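Local coordinates for chitin binding protein (Enterococcus faecalis, PDB 4A02) that cleaves the glycosidic bonds of alpha- and beta-chitin oxidatively with a copper cofactor, working in synergy with a chitinase to depolymerise the crystalline polymer, at residues 89-94 and 126-131; 1-6 and 10-15; 45-50 and 143-148; 33-38 and 53-58. One frame throughout, in Å; residues are numbered along the deposited sequence.

Contact 1 (89-94 and 126-131); sequences ASWDYY and KVVKQT
Between the two sheets of the beta-sandwich of this lytic polysaccharide monooxygenase, Gln-130 of strand 127-134 meets Trp-91 and Tyr-93 of strand 88-96. The strands belong to different sheets: the axes of the short segments pass 10.3 Å apart at 50°, so side chains alone bridge the gap. Gln-130 leaves its strand with CG anti to the carbonyl carbon and runs on extended, which carries the amide in between the two aromatic residues. There its two ends do different work. OE1 accepts a hydrogen bond of 2.7 Å from Tyr-93 OH, the donor lying 23° out of the carbonyl plane and OE1 itself close to the plane of the tyrosine ring. NE2 sits over one face of the Trp-91 indole, 3.1 Å above its plane and 3.2 Å from Trp-91 CD1, with the amide standing nearly upright on the ring at 81°. Over the same face, further along, Val-128 CG1 packs 4.0 Å from Trp-91 CZ2, a branched apolar group against the six-membered ring. Trp-148 stacks on Trp-91, and Tyr-93 OH also bonds Trp-80 NE1. The tyrosine oxygen thus donates to one partner and accepts from another, while the bond to OE1 probably decides which way round the amide sits, leaving the NH2, which carries partial positive charge, over the electron-rich indole face.

Contact 2 (1-6 and 10-15); sequences HGYVAS and RAFFGS
Phe-12, on the short helical turn 10-13, lays its ring against strand 2-6 and meets three consecutive residues there, each in a different way. CG stands anti to the backbone N (chi1 172°), which swings the benzyl group off the turn and toward the strand. Beneath one face lies Ala-5, whose CA is 3.9 Å from the ring centroid and only 5° off the ring normal, a well-centred CH-pi contact. Ala-5 CB shares that face, displaced toward the far rim at 3.8 Å from Phe-12 CE1; a small residue suits this place because the ring can settle almost directly onto the backbone. Ala-5 and Ser-6 both face Thr-79 of strand 74-82, a classic beta bulge, so the ring rests where the strand ends. Tyr-3 comes from another direction. Its CE1 approaches Phe-12 CD1 at 3.4 Å, near the plane of the phenylalanine ring, and the two ring planes are inclined by 37° with centroids 5.5 Å apart, an oblique pair. Val-4 O lies 3.5 Å from Phe-12 CB, while Ala-5 O comes near the outer carbon CE2. On the turn itself Phe-12 O takes two hydrogen bonds, from Ser-15 N and from Ser-15 OG, the latter 2.8 Å long. The strand follows directly on the copper ligand His-1, but the aromatic packing lies away from the metal. One face and the edge of Phe-12 meet C-H groups, so the fit rests on shape and dispersion, with the carbonyl oxygens of Val-4 and Ala-5 close by but not hydrogen-bonded across the contact.

Contact 3 (45-50 and 143-148); sequences GKLASA and VIYAVW
The loop 45-50, helical in its backbone angles at 47-49, passes strand 142-150 with the CA atoms of Ala-48 and Tyr-145 8.2 Å apart, a gap spanned by a single long side chain. Tyr-145 has CG anti to the backbone N (chi1 -161°), which sends its phenol out from the sheet to the loop. At its end the hydroxyl donates a short hydrogen bond, OH to Leu-47 O, 2.6 Å. The approach is strongly bent, with a C=O...O angle of 114° and the donor 27° out of the carbonyl plane; the acceptor nevertheless lies near the plane of the phenol ring. Beside this polar link Leu-47 crosses the tyrosine at about a right angle and packs its CB 3.8 Å from Tyr-145 CZ. Tyrosine suits the place because it combines an apolar ring, able to lie in the interior, with a hydroxyl that satisfies a buried carbonyl; leucine gives that ring an apolar neighbour. On its own side Tyr-145 pairs through its backbone with Tyr-94 of strand 88-96, while strand 155-165 flanks 142-150 along the other edge, so the phenol ties the long loop between strands 36-38 and 69-71 to an interior strand of the larger sheet.

Contact 4 (33-38 and 53-58); sequences QSIEAP and SGFEPL
Ile-35, just ahead of strand 36-38 and at the centre of an inverse gamma turn, reaches across to Phe-55 and Leu-58 in the long loop that follows. From CB, CG1 departs anti to the carbonyl carbon (chi1 -52°), while the CG2 branch turns aside to pack on Ser-49 O. CG1 comes over one face of the Phe-55 ring, 3.6 Å from Phe-55 CE2; it stands 4.0 Å from the centroid and 29° off the normal, a CH-pi contact displaced from the middle of the ring. CD1 then continues the extended chain (chi2 178°), skirting Phe-55 CD2 at 4.0 Å before meeting Leu-58 CD1 tip to tip at 3.6 Å. The extended CG1-CD1 arm of isoleucine thus serves the ring and then the leucine with successive atoms. At the distal end of the phenylalanine, Ser-34 CB lies 4.1 Å from Phe-55 CZ, so the ring ends close to a segment that lies near the copper site: the side chain of Ser-34 is about 5 Å from that of the ligand His-1. Within the loop, Leu-58 N bonds Phe-55 O, which sets the two apolar side chains on a common turn. What joins the segments is dispersion and CH-pi attraction between buried hydrocarbon groups, a chemistry that rewards close fit of shape more than exact direction.

Contacts 3 and 4 are buried, whereas contacts 1 and 2 are partly buried. Contacts 1 and 3 hold neighbouring strands of the larger sheet, 88-96 and 142-150, which exchange backbone hydrogen bonds; contact 1 looks across to the three-stranded sheet, and contact 3 out to the loop. Strands 2-6 and 127-134, at the two margins of that smaller sheet, enter contacts 2 and 1. Contacts 3 and 4 share the long loop after strand 36-38, and Arg-10 of contact 2 reaches Leu-58 O in contact 4. Tyrosine hydroxyls bridge the segments of contacts 1 and 3, while contacts 2 and 4 rely on aromatic and aliphatic packing.

Contact 1 (89-94 and 126-131)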
loop_
_atom_site.group_PDB
_atom_site.type_symbol
_atom_site.label_atom_id
_atom_site.label_comp_id
_atom_site.label_asym_id
_atom_site.label_seq_id
_atom_site.Cartn_x
_atom_site.Cartn_y
_atom_site.Cartn_z
ATOM N N ALA A 89 3.580 -3.641 -15.726
ATOM C CA ALA A 89 2.414 -4.405 -16.174
ATOM C C ALA A 89 1.112 -3.801 -15.675
ATOM O O ALA A 89 0.148 -3.732 -16.452
ATOM C CB ALA A 89 2.491 -5.851 -15.719
ATOM N N SER A 90 1.018 -3.391 -14.419
ATOM C CA SER A 90 -0.236 -3.113 -13.809
ATOM C C SER A 90 -0.095 -2.362 -12.533
ATOM O O SER A 90 0.930 -2.387 -11.870
ATOM C CB SER A 90 -0.936 -4.453 -13.491
ATOM O OG SER A 90 -0.091 -5.267 -12.714
ATOM N N TRP A 91 -1.206 -1.706 -12.142
ATOM C CA TRP A 91 -1.359 -1.061 -10.824
ATOM C C TRP A 91 -2.727 -1.476 -10.338
ATOM O O TRP A 91 -3.743 -1.213 -11.001
ATOM C CB TRP A 91 -1.274 0.444 -10.914
ATOM C CG TRP A 91 -0.130 1.020 -11.717
ATOM C CD1 TRP A 91 -0.051 1.200 -13.088
ATOM C CD2 TRP A 91 1.106 1.500 -11.174
ATOM N NE1 TRP A 91 1.133 1.765 -13.414
ATOM C CE2 TRP A 91 1.873 1.959 -12.244
ATOM C CE3 TRP A 91 1.619 1.584 -9.894
ATOM C CZ2 TRP A 91 3.149 2.492 -12.066
ATOM C CZ3 TRP A 91 2.866 2.130 -9.711
ATOM C CH2 TRP A 91 3.643 2.594 -10.780
ATOM N N ASP A 92 -2.803 -2.118 -9.169
ATOM C CA ASP A 92 -4.065 -2.570 -8.606
ATOM C C ASP A 92 -4.266 -1.979 -7.228
ATOM O O ASP A 92 -3.311 -1.811 -6.474
ATOM C CB ASP A 92 -4.112 -4.096 -8.488
ATOM C CG ASP A 92 -4.074 -4.776 -9.837
ATOM O OD1 ASP A 92 -5.073 -4.667 -10.559
ATOM O OD2 ASP A 92 -3.082 -5.412 -10.110
ATOM N N TYR A 93 -5.527 -1.691 -6.893
ATOM C CA TYR A 93 -5.862 -1.087 -5.614
ATOM C C TYR A 93 -7.059 -1.769 -5.008
ATOM O O TYR A 93 -8.060 -2.032 -5.694
ATOM C CB TYR A 93 -6.146 0.398 -5.779
ATOM C CG TYR A 93 -4.983 1.197 -6.283
ATOM C CD1 TYR A 93 -4.703 1.302 -7.646
ATOM C CD2 TYR A 93 -4.110 1.833 -5.416
ATOM C CE1 TYR A 93 -3.629 2.036 -8.085
ATOM C CE2 TYR A 93 -3.046 2.556 -5.866
ATOM C CZ TYR A 93 -2.793 2.671 -7.215
ATOM O OH TYR A 93 -1.700 3.418 -7.576
ATOM N N TYR A 94 -6.963 -2.007 -3.699
ATOM C CA TYR A 94 -7.986 -2.623 -2.869
ATOM C C TYR A 94 -8.240 -1.762 -1.662
ATOM O O TYR A 94 -7.323 -1.036 -1.237
ATOM C CB TYR A 94 -7.513 -4.025 -2.422
ATOM C CG TYR A 94 -7.053 -4.941 -3.510
ATOM C CD1 TYR A 94 -5.744 -4.811 -4.037
ATOM C CD2 TYR A 94 -7.849 -5.928 -4.042
ATOM C CE1 TYR A 94 -5.285 -5.644 -5.032
ATOM C CE2 TYR A 94 -7.379 -6.768 -5.079
ATOM C CZ TYR A 94 -6.071 -6.584 -5.560
ATOM O OH TYR A 94 -5.641 -7.422 -6.581
ATOM N N LYS A 126 9.566 8.752 -12.286
ATOM C CA LYS A 126 9.889 8.512 -10.904
ATOM C C LYS A 126 8.735 8.910 -9.978
ATOM O O LYS A 126 8.686 8.393 -8.883
ATOM C CB LYS A 126 11.147 9.270 -10.480
ATOM C CG LYS A 126 12.425 8.692 -11.101
ATOM C CD LYS A 126 13.610 9.456 -10.521
ATOM C CE LYS A 126 14.046 10.613 -11.419
ATOM N NZ LYS A 126 15.506 10.699 -11.761
ATOM N N VAL A 127 7.895 9.826 -10.384
ATOM C CA VAL A 127 6.695 10.188 -9.682
ATOM C C VAL A 127 5.489 9.784 -10.548
ATOM O O VAL A 127 5.374 10.218 -11.698
ATOM C CB VAL A 127 6.641 11.691 -9.354
ATOM C CG1 VAL A 127 5.349 12.054 -8.686
ATOM C CG2 VAL A 127 7.804 12.055 -8.501
ATOM N N VAL A 128 4.631 8.910 -10.031
ATOM C CA VAL A 128 3.488 8.404 -10.767
ATOM C C VAL A 128 2.214 8.776 -10.014
ATOM O O VAL A 128 2.049 8.373 -8.888
ATOM C CB VAL A 128 3.521 6.847 -10.898
ATOM C CG1 VAL A 128 2.282 6.375 -11.652
ATOM C CG2 VAL A 128 4.731 6.399 -11.653
ATOM N N LYS A 129 1.370 9.537 -10.633
ATOM C CA LYS A 129 0.107 10.038 -10.013
ATOM C C LYS A 129 -1.051 9.370 -10.736
ATOM O O LYS A 129 -1.143 9.410 -11.971
ATOM C CB LYS A 129 -0.138 11.583 -10.006
ATOM C CG LYS A 129 -1.434 12.086 -9.208
ATOM C CD LYS A 129 -1.533 13.569 -9.067
ATOM C CE LYS A 129 -2.266 14.108 -10.309
ATOM N NZ LYS A 129 -1.784 15.484 -10.599
ATOM N N GLN A 130 -1.931 8.751 -9.968
ATOM C CA GLN A 130 -3.121 8.062 -10.448
ATOM C C GLN A 130 -4.284 8.483 -9.624
ATOM O O GLN A 130 -4.120 9.075 -8.576
ATOM C CB GLN A 130 -2.949 6.572 -10.365
ATOM C CG GLN A 130 -1.772 6.132 -11.208
ATOM C CD GLN A 130 -1.510 4.651 -11.147
ATOM O OE1 GLN A 130 -1.799 3.931 -10.191
ATOM N NE2 GLN A 130 -0.899 4.168 -12.201
ATOM N N THR A 131 -5.501 8.240 -10.110
ATOM C CA THR A 131 -6.690 8.553 -9.379
ATOM C C THR A 131 -7.550 7.311 -9.223
ATOM O O THR A 131 -7.796 6.654 -10.234
ATOM C CB THR A 131 -7.501 9.678 -10.074
ATOM O OG1 THR A 131 -6.604 10.804 -10.251
ATOM C CG2 THR A 131 -8.740 10.029 -9.287
#

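Contact 2 (1-6 and 10-15)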
loop_
_atom_site.group_PDB
_atom_site.type_symbol
_atom_site.label_atom_id
_atom_site.label_comp_id
_atom_site.label_asym_id
_atom_site.label_seq_id
_atom_site.Cartn_x
_atom_site.Cartn_y
_atom_site.Cartn_z
ATOM N N HIS A 1 11.696 -0.269 -7.967
ATOM C CA HIS A 1 11.378 -0.403 -6.536
ATOM C C HIS A 1 10.713 0.895 -6.232
ATOM O O HIS A 1 10.859 1.889 -6.963
ATOM C CB HIS A 1 12.550 -0.732 -5.709
ATOM C CG HIS A 1 13.060 -2.106 -6.428
ATOM N ND1 HIS A 1 12.820 -2.445 -7.785
ATOM C CD2 HIS A 1 13.749 -3.078 -5.780
ATOM C CE1 HIS A 1 13.434 -3.643 -7.811
ATOM N NE2 HIS A 1 14.008 -4.095 -6.663
ATOM N N GLY A 2 9.861 0.931 -5.191
ATOM C CA GLY A 2 9.139 2.132 -4.920
ATOM C C GLY A 2 8.103 1.949 -3.852
ATOM O O GLY A 2 7.928 0.863 -3.302
ATOM N N TYR A 3 7.413 3.053 -3.556
ATOM C CA TYR A 3 6.438 3.076 -2.486
ATOM C C TYR A 3 5.377 4.120 -2.809
ATOM O O TYR A 3 5.577 4.986 -3.674
ATOM C CB TYR A 3 7.099 3.376 -1.109
ATOM C CG TYR A 3 8.088 4.501 -1.149
ATOM C CD1 TYR A 3 7.689 5.838 -1.161
ATOM C CD2 TYR A 3 9.454 4.249 -1.191
ATOM C CE1 TYR A 3 8.608 6.856 -1.210
ATOM C CE2 TYR A 3 10.383 5.251 -1.246
ATOM C CZ TYR A 3 9.958 6.578 -1.265
ATOM O OH TYR A 3 10.920 7.551 -1.319
ATOM N N VAL A 4 4.249 4.055 -2.090
ATOM C CA VAL A 4 3.226 5.072 -2.169
ATOM C C VAL A 4 3.540 6.177 -1.192
ATOM O O VAL A 4 3.673 5.960 0.009
ATOM C CB VAL A 4 1.819 4.490 -1.967
ATOM C CG1 VAL A 4 0.805 5.613 -1.863
ATOM C CG2 VAL A 4 1.480 3.538 -3.091
ATOM N N ALA A 5 3.696 7.398 -1.745
ATOM C CA ALA A 5 4.055 8.564 -0.987
ATOM C C ALA A 5 2.852 9.441 -0.626
ATOM O O ALA A 5 2.958 10.201 0.329
ATOM C CB ALA A 5 5.101 9.384 -1.758
ATOM N N SER A 6 1.745 9.330 -1.332
ATOM C CA SER A 6 0.574 10.145 -1.045
ATOM C C SER A 6 -0.680 9.389 -1.360
ATOM O O SER A 6 -0.853 8.965 -2.520
ATOM C CB SER A 6 0.610 11.431 -1.838
ATOM O OG SER A 6 -0.508 12.220 -1.438
ATOM N N ARG A 10 2.227 3.005 4.874
ATOM C CA ARG A 10 2.642 2.630 6.218
ATOM C C ARG A 10 4.167 2.566 6.295
ATOM O O ARG A 10 4.803 3.069 7.230
ATOM C CB ARG A 10 1.955 1.332 6.589
ATOM C CG ARG A 10 2.199 0.870 8.014
ATOM C CD ARG A 10 1.585 -0.485 8.269
ATOM N NE ARG A 10 0.121 -0.404 8.263
ATOM C CZ ARG A 10 -0.658 -1.465 8.389
ATOM N NH1 ARG A 10 -0.133 -2.665 8.469
ATOM N NH2 ARG A 10 -1.980 -1.321 8.392
ATOM N N ALA A 11 4.760 1.920 5.280
ATOM C CA ALA A 11 6.219 1.854 5.156
ATOM C C ALA A 11 6.821 3.223 4.965
ATOM O O ALA A 11 7.834 3.578 5.607
ATOM C CB ALA A 11 6.562 0.911 4.003
ATOM N N PHE A 12 6.252 4.015 4.045
ATOM C CA PHE A 12 6.757 5.368 3.797
ATOM C C PHE A 12 6.841 6.176 5.067
ATOM O O PHE A 12 7.880 6.771 5.388
ATOM C CB PHE A 12 5.838 6.039 2.787
ATOM C CG PHE A 12 6.081 7.506 2.552
ATOM C CD1 PHE A 12 7.107 7.929 1.695
ATOM C CD2 PHE A 12 5.275 8.467 3.124
ATOM C CE1 PHE A 12 7.266 9.261 1.400
ATOM C CE2 PHE A 12 5.444 9.825 2.820
ATOM C CZ PHE A 12 6.437 10.192 1.958
ATOM N N PHE A 13 5.742 6.217 5.848
ATOM C CA PHE A 13 5.719 7.006 7.068
ATOM C C PHE A 13 6.663 6.463 8.136
ATOM O O PHE A 13 7.004 7.204 9.059
ATOM C CB PHE A 13 4.325 7.138 7.606
ATOM C CG PHE A 13 3.475 8.227 6.967
ATOM C CD1 PHE A 13 3.955 9.463 6.651
ATOM C CD2 PHE A 13 2.145 7.987 6.699
ATOM C CE1 PHE A 13 3.159 10.490 6.149
ATOM C CE2 PHE A 13 1.343 9.042 6.205
ATOM C CZ PHE A 13 1.859 10.240 5.948
ATOM N N GLY A 14 7.076 5.202 8.051
ATOM C CA GLY A 14 8.068 4.689 8.982
ATOM C C GLY A 14 9.505 4.963 8.589
ATOM O O GLY A 14 10.396 4.562 9.342
ATOM N N SER A 15 9.742 5.585 7.459
ATOM C CA SER A 15 11.067 5.819 6.914
ATOM C C SER A 15 11.399 7.296 6.963
ATOM O O SER A 15 10.535 8.143 7.173
ATOM C CB SER A 15 11.125 5.346 5.469
ATOM O OG SER A 15 10.484 6.243 4.578
#

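Contact 3 (45-50 and 143-148)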
loop_
_atom_site.group_PDB
_atom_site.type_symbol
_atom_site.label_atom_id
_atom_site.label_comp_id
_atom_site.label_asym_id
_atom_site.label_seq_id
_atom_site.Cartn_x
_atom_site.Cartn_y
_atom_site.Cartn_z
ATOM N N GLY A 45 -2.347 -12.077 7.083
ATOM C CA GLY A 45 -1.433 -11.649 8.089
ATOM C C GLY A 45 -0.080 -11.221 7.621
ATOM O O GLY A 45 0.768 -10.858 8.442
ATOM N N LYS A 46 0.114 -11.247 6.306
ATOM C CA LYS A 46 1.374 -10.905 5.693
ATOM C C LYS A 46 1.181 -9.983 4.503
ATOM O O LYS A 46 1.988 -9.931 3.596
ATOM C CB LYS A 46 2.189 -12.129 5.285
ATOM C CG LYS A 46 2.485 -13.002 6.560
ATOM C CD LYS A 46 3.702 -13.775 6.471
ATOM C CE LYS A 46 3.867 -14.342 7.925
ATOM N NZ LYS A 46 4.934 -13.724 8.800
ATOM N N LEU A 47 0.061 -9.234 4.495
ATOM C CA LEU A 47 -0.165 -8.297 3.370
ATOM C C LEU A 47 0.793 -7.131 3.464
ATOM O O LEU A 47 1.446 -6.739 2.486
ATOM C CB LEU A 47 -1.615 -7.791 3.374
ATOM C CG LEU A 47 -2.678 -8.862 3.107
ATOM C CD1 LEU A 47 -4.021 -8.133 2.932
ATOM C CD2 LEU A 47 -2.352 -9.731 1.941
ATOM N N ALA A 48 0.889 -6.481 4.626
ATOM C CA ALA A 48 1.705 -5.254 4.708
ATOM C C ALA A 48 3.186 -5.531 4.483
ATOM O O ALA A 48 3.887 -4.673 3.940
ATOM C CB ALA A 48 1.454 -4.568 6.023
ATOM N N SER A 49 3.689 -6.712 4.880
ATOM C CA SER A 49 5.070 -7.048 4.665
ATOM C C SER A 49 5.323 -7.842 3.355
ATOM O O SER A 49 6.475 -8.068 3.028
ATOM C CB SER A 49 5.572 -7.946 5.778
ATOM O OG SER A 49 4.997 -9.227 5.765
ATOM N N ALA A 50 4.252 -8.269 2.714
ATOM C CA ALA A 50 4.279 -9.154 1.543
ATOM C C ALA A 50 5.070 -10.422 1.809
ATOM O O ALA A 50 5.546 -11.065 0.888
ATOM C CB ALA A 50 4.784 -8.448 0.316
ATOM N N VAL A 143 -7.736 0.465 5.366
ATOM C CA VAL A 143 -6.458 0.202 4.741
ATOM C C VAL A 143 -6.679 0.086 3.253
ATOM O O VAL A 143 -7.484 -0.724 2.791
ATOM C CB VAL A 143 -5.774 -1.051 5.326
ATOM C CG1 VAL A 143 -4.472 -1.366 4.588
ATOM C CG2 VAL A 143 -5.507 -0.877 6.812
ATOM N N ILE A 144 -5.936 0.898 2.491
ATOM C CA ILE A 144 -5.809 0.750 1.050
ATOM C C ILE A 144 -4.592 -0.112 0.789
ATOM O O ILE A 144 -3.548 0.075 1.389
ATOM C CB ILE A 144 -5.691 2.121 0.361
ATOM C CG1 ILE A 144 -6.917 2.992 0.615
ATOM C CG2 ILE A 144 -5.393 1.975 -1.122
ATOM C CD1 ILE A 144 -6.722 4.431 0.247
ATOM N N TYR A 145 -4.728 -1.074 -0.135
ATOM C CA TYR A 145 -3.631 -1.944 -0.512
ATOM C C TYR A 145 -3.338 -1.695 -1.992
ATOM O O TYR A 145 -4.192 -1.924 -2.830
ATOM C CB TYR A 145 -3.951 -3.389 -0.270
ATOM C CG TYR A 145 -2.794 -4.339 -0.204
ATOM C CD1 TYR A 145 -1.726 -4.093 0.639
ATOM C CD2 TYR A 145 -2.806 -5.528 -0.920
ATOM C CE1 TYR A 145 -0.654 -5.001 0.736
ATOM C CE2 TYR A 145 -1.777 -6.459 -0.777
ATOM C CZ TYR A 145 -0.712 -6.192 0.050
ATOM O OH TYR A 145 0.258 -7.139 0.185
ATOM N N ALA A 146 -2.155 -1.169 -2.256
ATOM C CA ALA A 146 -1.734 -0.753 -3.594
ATOM C C ALA A 146 -0.643 -1.700 -4.070
ATOM O O ALA A 146 0.292 -1.989 -3.339
ATOM C CB ALA A 146 -1.219 0.664 -3.531
ATOM N N VAL A 147 -0.774 -2.168 -5.320
ATOM C CA VAL A 147 0.110 -3.208 -5.838
ATOM C C VAL A 147 0.628 -2.813 -7.203
ATOM O O VAL A 147 -0.135 -2.700 -8.180
ATOM C CB VAL A 147 -0.656 -4.553 -5.951
ATOM C CG1 VAL A 147 0.329 -5.648 -6.389
ATOM C CG2 VAL A 147 -1.315 -4.911 -4.644
ATOM N N TRP A 148 1.939 -2.595 -7.297
ATOM C CA TRP A 148 2.624 -2.218 -8.532
ATOM C C TRP A 148 3.215 -3.490 -9.153
ATOM O O TRP A 148 4.144 -4.075 -8.622
ATOM C CB TRP A 148 3.709 -1.222 -8.218
ATOM C CG TRP A 148 4.578 -0.852 -9.376
ATOM C CD1 TRP A 148 4.244 -0.782 -10.704
ATOM C CD2 TRP A 148 5.944 -0.450 -9.304
ATOM N NE1 TRP A 148 5.310 -0.393 -11.435
ATOM C CE2 TRP A 148 6.381 -0.182 -10.602
ATOM C CE3 TRP A 148 6.876 -0.326 -8.264
ATOM C CZ2 TRP A 148 7.686 0.220 -10.891
ATOM C CZ3 TRP A 148 8.147 0.074 -8.551
ATOM C CH2 TRP A 148 8.551 0.324 -9.867
#

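Contact 4 (33-38 and 53-58)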
loop_
_atom_site.group_PDB
_atom_site.type_symbol
_atom_site.label_atom_id
_atom_site.label_comp_id
_atom_site.label_asym_id
_atom_site.label_seq_id
_atom_site.Cartn_x
_atom_site.Cartn_y
_atom_site.Cartn_z
ATOM N N GLN A 33 11.048 1.027 -0.010
ATOM C CA GLN A 33 10.879 0.723 -1.418
ATOM C C GLN A 33 10.997 -0.755 -1.756
ATOM O O GLN A 33 10.828 -1.128 -2.934
ATOM C CB GLN A 33 11.907 1.493 -2.257
ATOM C CG GLN A 33 13.346 1.008 -2.144
ATOM C CD GLN A 33 14.136 1.561 -1.019
ATOM O OE1 GLN A 33 13.599 2.099 -0.026
ATOM N NE2 GLN A 33 15.458 1.425 -1.086
ATOM N N SER A 34 11.317 -1.609 -0.778
ATOM C CA SER A 34 11.745 -2.982 -1.051
ATOM C C SER A 34 10.750 -4.056 -0.676
ATOM O O SER A 34 11.143 -5.207 -0.427
ATOM C CB SER A 34 13.111 -3.223 -0.406
ATOM O OG SER A 34 14.030 -2.293 -0.867
ATOM N N ILE A 35 9.455 -3.731 -0.675
ATOM C CA ILE A 35 8.436 -4.686 -0.285
ATOM C C ILE A 35 7.969 -5.427 -1.557
ATOM O O ILE A 35 6.924 -5.180 -2.145
ATOM C CB ILE A 35 7.310 -4.064 0.520
ATOM C CG1 ILE A 35 7.894 -3.281 1.689
ATOM C CG2 ILE A 35 6.346 -5.133 0.979
ATOM C CD1 ILE A 35 6.855 -2.578 2.544
ATOM N N GLU A 36 8.844 -6.348 -1.976
ATOM C CA GLU A 36 8.814 -7.025 -3.265
ATOM C C GLU A 36 8.461 -8.513 -3.059
ATOM O O GLU A 36 9.188 -9.198 -2.318
ATOM C CB GLU A 36 10.190 -6.914 -3.970
ATOM C CG GLU A 36 10.196 -7.490 -5.339
ATOM C CD GLU A 36 11.501 -7.421 -6.046
ATOM O OE1 GLU A 36 12.520 -6.934 -5.476
ATOM O OE2 GLU A 36 11.569 -7.781 -7.246
ATOM N N ALA A 37 7.454 -9.018 -3.747
ATOM C CA ALA A 37 7.079 -10.426 -3.665
ATOM C C ALA A 37 6.493 -10.849 -4.969
ATOM O O ALA A 37 6.115 -9.992 -5.799
ATOM C CB ALA A 37 6.113 -10.670 -2.513
ATOM N N PRO A 38 6.338 -12.149 -5.221
ATOM C CA PRO A 38 5.739 -12.567 -6.476
ATOM C C PRO A 38 4.354 -11.931 -6.668
ATOM O O PRO A 38 3.625 -11.699 -5.706
ATOM C CB PRO A 38 5.628 -14.081 -6.341
ATOM C CG PRO A 38 6.787 -14.444 -5.425
ATOM C CD PRO A 38 6.764 -13.303 -4.406
ATOM N N SER A 53 11.163 -11.141 4.482
ATOM C CA SER A 53 11.860 -11.256 5.739
ATOM C C SER A 53 12.316 -9.900 6.225
ATOM O O SER A 53 12.904 -9.124 5.484
ATOM C CB SER A 53 13.104 -12.147 5.521
ATOM O OG SER A 53 12.756 -13.446 5.186
ATOM N N GLY A 54 12.060 -9.613 7.509
ATOM C CA GLY A 54 12.465 -8.406 8.128
ATOM C C GLY A 54 11.447 -7.263 8.101
ATOM O O GLY A 54 11.677 -6.241 8.767
ATOM N N PHE A 55 10.385 -7.455 7.329
ATOM C CA PHE A 55 9.306 -6.474 7.262
ATOM C C PHE A 55 8.098 -6.860 8.112
ATOM O O PHE A 55 7.107 -6.151 8.114
ATOM C CB PHE A 55 8.869 -6.250 5.810
ATOM C CG PHE A 55 9.868 -5.505 4.971
ATOM C CD1 PHE A 55 10.839 -6.146 4.245
ATOM C CD2 PHE A 55 9.791 -4.121 4.849
ATOM C CE1 PHE A 55 11.715 -5.463 3.430
ATOM C CE2 PHE A 55 10.652 -3.419 4.032
ATOM C CZ PHE A 55 11.627 -4.087 3.310
ATOM N N GLU A 56 8.213 -7.962 8.884
ATOM C CA GLU A 56 7.076 -8.444 9.659
ATOM C C GLU A 56 6.492 -7.419 10.620
ATOM O O GLU A 56 5.281 -7.513 10.860
ATOM C CB GLU A 56 7.408 -9.700 10.465
ATOM C CG GLU A 56 7.958 -10.873 9.716
ATOM C CD GLU A 56 9.439 -10.870 9.386
ATOM O OE1 GLU A 56 10.152 -9.866 9.622
ATOM O OE2 GLU A 56 9.913 -11.918 8.829
ATOM N N PRO A 57 7.217 -6.465 11.206
ATOM C CA PRO A 57 6.530 -5.499 12.105
ATOM C C PRO A 57 5.414 -4.756 11.404
ATOM O O PRO A 57 4.443 -4.346 12.065
ATOM C CB PRO A 57 7.649 -4.590 12.591
ATOM C CG PRO A 57 8.880 -5.486 12.521
ATOM C CD PRO A 57 8.677 -6.248 11.234
ATOM N N LEU A 58 5.501 -4.558 10.086
ATOM C CA LEU A 58 4.414 -3.927 9.340
ATOM C C LEU A 58 3.108 -4.693 9.443
ATOM O O LEU A 58 2.045 -4.111 9.229
ATOM C CB LEU A 58 4.775 -3.800 7.859
ATOM C CG LEU A 58 5.761 -2.674 7.524
ATOM C CD1 LEU A 58 6.237 -2.861 6.086
ATOM C CD2 LEU A 58 5.112 -1.303 7.678
#